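Local coordinates for NAD-dependent aldehyde dehydrogenase (Burkholderia multivorans, PDB 5UJU), which probably catalyses the NAD-dependent oxidation of aldehydes to the corresponding carboxylic acids, at residues S82-A87 against P432-R437. Residues are numbered along the deposited sequence; the frame is centred on the assembly and turned at random.
Sequences SPYGVA and PDARVR
R435 holds its CG anti to the backbone N (chi1 -175°) and bends at chi3 (-64°), which carries its guanidinium back beside P83. Y84 sets its CG anti to its own carbonyl carbon (chi1 -71°), and the ring meets the methyl of A434 obliquely. The Y84-A434 pair is apolar, with CD1 of Y84 lying 3.9 Å from CB of A434. That methyl also rests 3.7 Å from CA of Y84. The R435 guanidinium lies obliquely by P83 without a bond to it, NH1 of R435 being 4.0 Å from CA of P83.

The direct bond across the contact is between backbones. R435 N donates to P83 O at 2.9 Å, nearly straight on the carbonyl. The same oxygen receives a CA-H...O contact from A434. The next carbonyl, Y84 O, lies near A434 N but at a poor angle. Instead it takes a hydrogen bond from a water at 2.8 Å, and that water accepts one from D433 N.

S82 to G85 form a type I beta turn, closed by G85 N to S82 O. S82 OG accepts from Y84 N at 3.0 Å in an ST turn and also bonds H143 of helix 134-145. G85 has a left-handed backbone, and CB of D433 packs 3.9 Å from its CA.

The Y84 ring also meets F431. The contact thus joins the loop before strand 92-93 to the loop leading into strand 440-445, which lies between strands 418-421 and 460-466 in a mixed sheet. Its chemistry implies a junction set by main-chain polarity, one direct bond and one water bridge. The R435 charge is probably balanced mainly by D404, its salt-bridge partner, while its NH1 bonds I401 O.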
loop_
_atom_site.group_PDB
_atom_site.type_symbol
_atom_site.label_atom_id
_atom_site.label_comp_id
_atom_site.label_asym_id
_atom_site.label_seq_id
_atom_site.Cartn_x
_atom_site.Cartn_y
_atom_site.Cartn_z
ATOM N N SER A 82 -34.075 16.161 5.930
ATOM C CA SER A 82 -34.485 15.196 4.919
ATOM C C SER A 82 -34.700 15.889 3.573
ATOM O O SER A 82 -35.459 16.859 3.500
ATOM C CB SER A 82 -35.776 14.520 5.337
ATOM O OG SER A 82 -36.316 13.780 4.260
ATOM N N PRO A 83 -34.073 15.416 2.490
ATOM C CA PRO A 83 -34.398 15.984 1.168
ATOM C C PRO A 83 -35.857 15.815 0.793
ATOM O O PRO A 83 -36.335 16.515 -0.108
ATOM C CB PRO A 83 -33.466 15.217 0.215
ATOM C CG PRO A 83 -32.287 14.844 1.080
ATOM C CD PRO A 83 -32.917 14.502 2.422
ATOM N N TYR A 84 -36.588 14.932 1.473
ATOM C CA TYR A 84 -38.010 14.762 1.230
ATOM C C TYR A 84 -38.876 15.686 2.077
ATOM O O TYR A 84 -40.106 15.666 1.938
ATOM C CB TYR A 84 -38.396 13.295 1.437
ATOM C CG TYR A 84 -37.849 12.421 0.328
ATOM C CD1 TYR A 84 -38.483 12.373 -0.909
ATOM C CD2 TYR A 84 -36.674 11.686 0.491
ATOM C CE1 TYR A 84 -37.990 11.594 -1.940
ATOM C CE2 TYR A 84 -36.168 10.887 -0.552
ATOM C CZ TYR A 84 -36.836 10.862 -1.766
ATOM O OH TYR A 84 -36.375 10.096 -2.819
ATOM N N GLY A 85 -38.271 16.524 2.913
ATOM C CA GLY A 85 -39.026 17.511 3.654
ATOM C C GLY A 85 -39.630 17.014 4.948
ATOM O O GLY A 85 -40.358 17.770 5.599
ATOM N N VAL A 86 -39.352 15.772 5.340
ATOM C CA VAL A 86 -39.821 15.226 6.609
ATOM C C VAL A 86 -38.970 15.795 7.738
ATOM O O VAL A 86 -37.740 15.887 7.621
ATOM C CB VAL A 86 -39.757 13.689 6.573
ATOM C CG1 VAL A 86 -40.003 13.094 7.959
ATOM C CG2 VAL A 86 -40.759 13.147 5.575
ATOM N N ALA A 87 -39.622 16.206 8.829
ATOM C CA ALA A 87 -38.898 16.667 10.006
ATOM C C ALA A 87 -38.144 15.503 10.642
ATOM O O ALA A 87 -38.728 14.458 10.931
ATOM C CB ALA A 87 -39.869 17.293 11.007
ATOM N N PRO A 432 -44.967 16.597 0.241
ATOM C CA PRO A 432 -45.228 17.959 -0.258
ATOM C C PRO A 432 -44.014 18.867 -0.271
ATOM O O PRO A 432 -43.945 19.788 -1.095
ATOM C CB PRO A 432 -46.292 18.487 0.718
ATOM C CG PRO A 432 -46.927 17.267 1.304
ATOM C CD PRO A 432 -45.852 16.230 1.367
ATOM N N ASP A 433 -43.053 18.656 0.624
ATOM C CA ASP A 433 -41.908 19.548 0.729
ATOM C C ASP A 433 -40.624 18.936 0.180
ATOM O O ASP A 433 -39.544 19.479 0.423
ATOM C CB ASP A 433 -41.716 19.972 2.186
ATOM C CG ASP A 433 -42.869 20.817 2.695
ATOM O OD1 ASP A 433 -43.423 21.608 1.899
ATOM O OD2 ASP A 433 -43.231 20.678 3.884
ATOM N N ALA A 434 -40.712 17.840 -0.569
ATOM C CA ALA A 434 -39.513 17.238 -1.130
ATOM C C ALA A 434 -38.882 18.165 -2.169
ATOM O O ALA A 434 -39.566 18.957 -2.825
ATOM C CB ALA A 434 -39.841 15.895 -1.773
ATOM N N ARG A 435 -37.552 18.072 -2.287
ATOM C CA ARG A 435 -36.741 18.845 -3.229
ATOM C C ARG A 435 -36.440 17.940 -4.423
ATOM O O ARG A 435 -35.566 17.071 -4.351
ATOM C CB ARG A 435 -35.460 19.335 -2.550
ATOM C CG ARG A 435 -34.583 20.259 -3.396
ATOM C CD ARG A 435 -33.180 20.368 -2.792
ATOM N NE ARG A 435 -33.209 21.000 -1.483
ATOM C CZ ARG A 435 -32.877 20.398 -0.343
ATOM N NH1 ARG A 435 -32.479 19.136 -0.335
ATOM N NH2 ARG A 435 -32.955 21.068 0.797
ATOM N N VAL A 436 -37.180 18.119 -5.519
ATOM C CA VAL A 436 -37.082 17.235 -6.676
ATOM C C VAL A 436 -36.842 18.101 -7.908
ATOM O O VAL A 436 -37.598 19.051 -8.149
ATOM C CB VAL A 436 -38.354 16.382 -6.858
ATOM C CG1 VAL A 436 -38.201 15.388 -8.030
ATOM C CG2 VAL A 436 -38.735 15.648 -5.584
ATOM N N ARG A 437 -35.823 17.748 -8.703
ATOM C CA ARG A 437 -35.460 18.468 -9.919
ATOM C C ARG A 437 -35.096 17.482 -11.023
ATOM O O ARG A 437 -34.366 16.519 -10.778
ATOM C CB ARG A 437 -34.244 19.383 -9.692
ATOM C CG ARG A 437 -34.365 20.394 -8.591
ATOM C CD ARG A 437 -35.390 21.442 -8.942
ATOM N NE ARG A 437 -35.277 22.634 -8.099
ATOM C CZ ARG A 437 -35.958 22.817 -6.977
ATOM N NH1 ARG A 437 -36.797 21.879 -6.554
ATOM N NH2 ARG A 437 -35.802 23.936 -6.279
HETATM O O HOH W 1 -42.711 16.474 2.562
#